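PDB 5OET: glutathione synthetase-like effector 30 (Gpa-GSS30-apo) from Globodera pallida, which probably acts as an effector of this plant-parasitic nematode, its gene having arisen by neofunctionalisation of a housekeeping gene for glutathione synthetase, an ATP-dependent ligase. Local coordinates for residues A[288-293]-A[300-305]; A[325-330]-A[339-344]. All blocks are in the same frame, centred on the assembly; numbering follows the deposited sequence.

Contact 1. Residues A[288-293]-A[300-305]; sequences LNRLKR and LILDDK
Leu300 rests its CD1 methyl near the backbone of the partner strand, 3.7 Å from Lys292 O. Ile301 then forms the hydrogen-bonded antiparallel pair with Lys292. Its N-H reaches Lys292 O over 2.9 Å, almost straight, while Ile301 O takes the longer bond from Lys292 N, at 3.3 Å. Beyond the backbone, the CG2 branch of Ile301 lies against the lysine chain at CE.

Leu302 turns to the same face as Leu300 and Leu291, and its CD1 meets Leu291 CD2 at 3.9 Å; the same methyl group also sits over one face of the Arg290 guanidinium. Past the strand, Asp303 N donates to Arg290 O, extending the backbone pairing to the last turn of helix 287-290. The carboxylate of Asp303 runs alongside the arginine and is gripped side-on: Arg290 NE reaches OD1 at 2.9 Å and Arg290 NH2 reaches OD2 at 3.2 Å. Each oxygen uses its syn lone pair, and the two flat groups are nearly coplanar, 2° apart, so the paired bonds fix the rotation of both. Arg290 NH2 also makes a salt bridge to Glu49 of the second subunit. On the side of the hairpin that carries Ile301 and Lys292, Asp304 OD1 accepts from Lys292 NZ at 2.7 Å through the anti lone pair, the two side chains crossing at about a right angle. Bends at chi2 (77°) and chi4 (-76°) fold the lysine chain across Ile301 and bring the ammonium to this carboxylate.

The hairpin of strands 291-293 and 300-302 joins the sheet through strand 306-314, to which Leu300 is bonded by its backbone. Leu302 also packs on strand 279-283, and Leu300 on helix 325-331.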
loop_
_atom_site.group_PDB
_atom_site.type_symbol
_atom_site.label_atom_id
_atom_site.label_comp_id
_atom_site.label_asym_id
_atom_site.label_seq_id
_atom_site.Cartn_x
_atom_site.Cartn_y
_atom_site.Cartn_z
ATOM N N LEU A 288 19.271 10.407 22.246
ATOM C CA LEU A 288 20.268 10.986 23.154
ATOM C C LEU A 288 19.635 11.697 24.362
ATOM O O LEU A 288 20.227 11.728 25.448
ATOM C CB LEU A 288 21.205 11.931 22.399
ATOM C CG LEU A 288 22.035 11.272 21.290
ATOM C CD1 LEU A 288 22.600 12.336 20.350
ATOM C CD2 LEU A 288 23.147 10.400 21.856
ATOM N N ASN A 289 18.426 12.224 24.172
ATOM C CA ASN A 289 17.665 12.906 25.223
ATOM C C ASN A 289 16.655 12.003 25.911
ATOM O O ASN A 289 16.322 12.216 27.059
ATOM C CB ASN A 289 16.904 14.089 24.635
ATOM C CG ASN A 289 17.718 14.855 23.614
ATOM O OD1 ASN A 289 17.372 14.869 22.411
ATOM N ND2 ASN A 289 18.821 15.463 24.068
ATOM N N ARG A 290 16.155 11.008 25.198
ATOM C CA ARG A 290 14.984 10.260 25.618
ATOM C C ARG A 290 15.295 8.854 26.079
ATOM O O ARG A 290 14.396 8.195 26.556
ATOM C CB ARG A 290 13.979 10.212 24.467
ATOM C CG ARG A 290 13.470 11.599 24.057
ATOM C CD ARG A 290 12.540 11.552 22.855
ATOM N NE ARG A 290 11.320 10.807 23.139
ATOM C CZ ARG A 290 10.489 10.321 22.217
ATOM N NH1 ARG A 290 10.737 10.503 20.912
ATOM N NH2 ARG A 290 9.409 9.627 22.586
ATOM N N LEU A 291 16.538 8.388 25.929
ATOM C CA LEU A 291 16.958 7.075 26.433
ATOM C C LEU A 291 18.054 7.272 27.468
ATOM O O LEU A 291 19.037 7.958 27.218
ATOM C CB LEU A 291 17.492 6.177 25.318
ATOM C CG LEU A 291 16.559 5.798 24.169
ATOM C CD1 LEU A 291 17.281 5.097 23.034
ATOM C CD2 LEU A 291 15.451 4.895 24.655
ATOM N N LYS A 292 17.852 6.712 28.650
ATOM C CA LYS A 292 18.921 6.542 29.629
ATOM C C LYS A 292 18.855 5.109 30.118
ATOM O O LYS A 292 17.929 4.356 29.776
ATOM C CB LYS A 292 18.886 7.576 30.776
ATOM C CG LYS A 292 17.519 8.053 31.262
ATOM C CD LYS A 292 16.820 7.027 32.149
ATOM C CE LYS A 292 15.485 7.525 32.696
ATOM N NZ LYS A 292 15.584 8.502 33.805
ATOM N N ARG A 293 19.883 4.714 30.847
ATOM C CA ARG A 293 19.954 3.393 31.419
ATOM C C ARG A 293 19.716 3.552 32.906
ATOM O O ARG A 293 20.179 4.517 33.494
ATOM C CB ARG A 293 21.332 2.796 31.141
ATOM C CG ARG A 293 21.454 1.322 31.483
ATOM C CD ARG A 293 22.748 0.742 30.927
ATOM N NE ARG A 293 23.904 1.567 31.310
ATOM C CZ ARG A 293 25.148 1.407 30.871
ATOM N NH1 ARG A 293 25.482 0.422 30.041
ATOM N NH2 ARG A 293 26.077 2.247 31.278
ATOM N N LEU A 300 17.012 -0.347 30.088
ATOM C CA LEU A 300 16.942 0.797 29.199
ATOM C C LEU A 300 15.558 1.390 29.338
ATOM O O LEU A 300 14.563 0.670 29.188
ATOM C CB LEU A 300 17.189 0.355 27.753
ATOM C CG LEU A 300 17.281 1.429 26.667
ATOM C CD1 LEU A 300 18.566 2.225 26.778
ATOM C CD2 LEU A 300 17.189 0.751 25.302
ATOM N N ILE A 301 15.503 2.697 29.609
ATOM C CA ILE A 301 14.250 3.401 29.847
ATOM C C ILE A 301 14.038 4.528 28.834
ATOM O O ILE A 301 14.972 5.212 28.485
ATOM C CB ILE A 301 14.235 3.880 31.305
ATOM C CG1 ILE A 301 14.022 2.666 32.229
ATOM C CG2 ILE A 301 13.159 4.927 31.554
ATOM C CD1 ILE A 301 14.881 2.732 33.446
ATOM N N LEU A 302 12.797 4.682 28.370
ATOM C CA LEU A 302 12.400 5.673 27.379
ATOM C C LEU A 302 11.497 6.683 28.053
ATOM O O LEU A 302 10.533 6.297 28.687
ATOM C CB LEU A 302 11.641 5.000 26.232
ATOM C CG LEU A 302 10.941 5.896 25.192
ATOM C CD1 LEU A 302 11.932 6.513 24.224
ATOM C CD2 LEU A 302 9.890 5.114 24.437
ATOM N N ASP A 303 11.806 7.974 27.889
ATOM C CA ASP A 303 11.091 9.094 28.544
ATOM C C ASP A 303 10.906 8.916 30.049
ATOM O O ASP A 303 9.841 9.205 30.603
ATOM C CB ASP A 303 9.724 9.299 27.892
ATOM C CG ASP A 303 9.808 9.455 26.398
ATOM O OD1 ASP A 303 10.779 10.083 25.926
ATOM O OD2 ASP A 303 8.900 8.956 25.697
ATOM N N ASP A 304 11.926 8.387 30.710
ATOM C CA ASP A 304 11.884 8.136 32.152
ATOM C C ASP A 304 10.712 7.271 32.661
ATOM O O ASP A 304 10.610 7.063 33.864
ATOM C CB ASP A 304 11.921 9.467 32.901
ATOM C CG ASP A 304 12.883 10.462 32.271
ATOM O OD1 ASP A 304 14.111 10.395 32.535
ATOM O OD2 ASP A 304 12.398 11.304 31.492
ATOM N N LYS A 305 9.881 6.732 31.767
ATOM C CA LYS A 305 8.653 6.031 32.147
ATOM C C LYS A 305 8.519 4.581 31.611
ATOM O O LYS A 305 7.934 3.724 32.281
ATOM C CB LYS A 305 7.468 6.871 31.677
ATOM C CG LYS A 305 6.099 6.417 32.164
ATOM C CD LYS A 305 5.028 7.243 31.479
ATOM C CE LYS A 305 3.633 6.851 31.934
ATOM N NZ LYS A 305 2.562 7.388 31.023
#

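Contact 2. Residues A[325-330]-A[339-344]; sequences DLNFVI and PPYIFA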
loop_
_atom_site.group_PDB
_atom_site.type_symbol
_atom_site.label_atom_id
_atom_site.label_comp_id
_atom_site.label_asym_id
_atom_site.label_seq_id
_atom_site.Cartn_x
_atom_site.Cartn_y
_atom_site.Cartn_z
ATOM N N ASP A 325 28.025 5.975 20.898
ATOM C CA ASP A 325 28.191 5.787 22.356
ATOM C C ASP A 325 26.879 5.294 22.965
ATOM O O ASP A 325 26.856 4.379 23.793
ATOM C CB ASP A 325 28.579 7.104 23.058
ATOM C CG ASP A 325 30.091 7.315 23.186
ATOM O OD1 ASP A 325 30.875 6.573 22.562
ATOM O OD2 ASP A 325 30.494 8.247 23.923
ATOM N N LEU A 326 25.788 5.941 22.557
ATOM C CA LEU A 326 24.430 5.514 22.873
ATOM C C LEU A 326 24.184 4.064 22.470
ATOM O O LEU A 326 23.634 3.300 23.264
ATOM C CB LEU A 326 23.418 6.417 22.175
ATOM C CG LEU A 326 21.934 6.117 22.414
ATOM C CD1 LEU A 326 21.587 6.287 23.894
ATOM C CD2 LEU A 326 21.100 7.019 21.527
ATOM N N ASN A 327 24.567 3.701 21.243
ATOM C CA ASN A 327 24.446 2.305 20.749
ATOM C C ASN A 327 25.037 1.247 21.692
ATOM O O ASN A 327 24.459 0.178 21.844
ATOM C CB ASN A 327 25.055 2.118 19.335
ATOM C CG ASN A 327 23.998 1.985 18.241
ATOM O OD1 ASN A 327 23.241 0.995 18.182
ATOM N ND2 ASN A 327 23.961 2.973 17.354
ATOM N N PHE A 328 26.171 1.541 22.321
ATOM C CA PHE A 328 26.798 0.580 23.240
ATOM C C PHE A 328 26.282 0.728 24.670
ATOM O O PHE A 328 26.278 -0.251 25.416
ATOM C CB PHE A 328 28.328 0.635 23.136
ATOM C CG PHE A 328 28.867 -0.078 21.915
ATOM C CD1 PHE A 328 28.774 0.508 20.647
ATOM C CD2 PHE A 328 29.437 -1.344 22.021
ATOM C CE1 PHE A 328 29.246 -0.151 19.519
ATOM C CE2 PHE A 328 29.925 -2.001 20.898
ATOM C CZ PHE A 328 29.832 -1.403 19.645
ATOM N N VAL A 329 25.819 1.924 25.036
ATOM C CA VAL A 329 24.982 2.100 26.239
ATOM C C VAL A 329 23.686 1.260 26.130
ATOM O O VAL A 329 23.282 0.621 27.099
ATOM C CB VAL A 329 24.698 3.602 26.533
ATOM C CG1 VAL A 329 23.501 3.797 27.459
ATOM C CG2 VAL A 329 25.942 4.260 27.120
ATOM N N ILE A 330 23.057 1.245 24.960
ATOM C CA ILE A 330 21.938 0.324 24.696
ATOM C C ILE A 330 22.401 -1.147 24.723
ATOM O O ILE A 330 21.713 -2.010 25.262
ATOM C CB ILE A 330 21.266 0.612 23.333
ATOM C CG1 ILE A 330 20.605 1.990 23.335
ATOM C CG2 ILE A 330 20.230 -0.455 22.990
ATOM C CD1 ILE A 330 20.410 2.559 21.945
ATOM N N PRO A 339 20.655 -7.882 16.167
ATOM C CA PRO A 339 21.207 -8.632 17.269
ATOM C C PRO A 339 22.230 -7.780 17.998
ATOM O O PRO A 339 22.522 -6.676 17.564
ATOM C CB PRO A 339 21.883 -9.807 16.547
ATOM C CG PRO A 339 22.337 -9.225 15.249
ATOM C CD PRO A 339 21.536 -7.973 14.993
ATOM N N PRO A 340 22.795 -8.294 19.085
ATOM C CA PRO A 340 23.826 -7.488 19.739
ATOM C C PRO A 340 25.057 -7.286 18.870
ATOM O O PRO A 340 25.242 -7.988 17.891
ATOM C CB PRO A 340 24.150 -8.271 21.025
ATOM C CG PRO A 340 23.493 -9.603 20.881
ATOM C CD PRO A 340 22.384 -9.456 19.888
ATOM N N TYR A 341 25.900 -6.341 19.247
ATOM C CA TYR A 341 27.023 -5.923 18.405
ATOM C C TYR A 341 28.015 -7.024 18.058
ATOM O O TYR A 341 28.562 -7.014 16.961
ATOM C CB TYR A 341 27.755 -4.698 18.986
ATOM C CG TYR A 341 27.407 -3.443 18.248
ATOM C CD1 TYR A 341 27.979 -3.179 17.013
ATOM C CD2 TYR A 341 26.468 -2.533 18.754
ATOM C CE1 TYR A 341 27.646 -2.035 16.298
ATOM C CE2 TYR A 341 26.136 -1.374 18.056
ATOM C CZ TYR A 341 26.732 -1.136 16.821
ATOM O OH TYR A 341 26.437 -0.006 16.090
ATOM N N ILE A 342 28.215 -7.982 18.966
ATOM C CA ILE A 342 29.091 -9.149 18.721
ATOM C C ILE A 342 28.836 -9.837 17.374
ATOM O O ILE A 342 29.769 -10.365 16.756
ATOM C CB ILE A 342 29.015 -10.179 19.882
ATOM C CG1 ILE A 342 30.055 -11.286 19.729
ATOM C CG2 ILE A 342 27.641 -10.825 19.986
ATOM C CD1 ILE A 342 31.478 -10.801 19.765
ATOM N N PHE A 343 27.584 -9.799 16.909
ATOM C CA PHE A 343 27.214 -10.442 15.648
ATOM C C PHE A 343 27.778 -9.726 14.439
ATOM O O PHE A 343 28.005 -10.369 13.410
ATOM C CB PHE A 343 25.703 -10.570 15.523
ATOM C CG PHE A 343 25.135 -11.684 16.333
ATOM C CD1 PHE A 343 25.047 -11.578 17.697
ATOM C CD2 PHE A 343 24.712 -12.839 15.736
ATOM C CE1 PHE A 343 24.520 -12.599 18.460
ATOM C CE2 PHE A 343 24.183 -13.863 16.487
ATOM C CZ PHE A 343 24.092 -13.748 17.856
ATOM N N ALA A 344 28.013 -8.420 14.555
ATOM C CA ALA A 344 28.698 -7.676 13.498
ATOM C C ALA A 344 30.118 -8.193 13.248
ATOM O O ALA A 344 30.581 -8.174 12.106
ATOM C CB ALA A 344 28.743 -6.193 13.825
#
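Tyr341 lays its ring against that of Phe328 in an offset stack, the centroids 4.2 Å apart and the planes inclined by 21°. Phe328 CG stands anti to the carbonyl carbon (chi1 -78°), which carries its ring to the tyrosine. From the start of the tyrosine side chain, CB touches Phe328 CZ and CE2 about equally. Tyr341 CG comes closer, 3.5 Å from Phe328 CZ, which sits above one face of the tyrosine ring, displaced toward the rim. Farther out, CD1 remains nearest to Phe328 CZ, whereas CD2 lies between CZ and CE1, above the phenylalanine face and off its centre. Tyr341 CE1 is about equally far from those two atoms. Tyr341 CE2 passes on to Phe328 CE1 at 3.6 Å, with Asn327 OD1 3.7 Å away. At the tip, CZ still meets Phe328 CE1, and OH approaches Asn327 CG at 3.8 Å. The asparagine thus stands at the tyrosine ring's edge, its amide turned 89° to it.

Helix 325-331 connects parallel strands 306-314 and 336-337 in a beta-alpha-beta unit, and the contact ties it to the segment just after the second strand. The side chains meet through apolar and aromatic surface at van der Waals distance, while Tyr341 N, hydrogen-bonded to Asp331 OD2 at the end of the same helix, adds a polar link.

Contact 1 closes before contact 2 opens along the chain, and their centres lie 16 Å apart on the same side of the chain's centre. Helix 325-331 joins them: Leu300 CD2 is 4.0 Å from Ile330 CG2, and Leu291 CD1 is 4.2 Å from Ile330 CD1, so the hairpin of contact 1 packs on the helix that supplies Phe328 to contact 2. The centre of contact 1 lies about 29 Å from the chain's centre, that of contact 2 about 18 Å; contact 1 reaches the second subunit, whereas contact 2 stays within its own chain. Neither includes His406 or Glu426, the residues of the magnesium site.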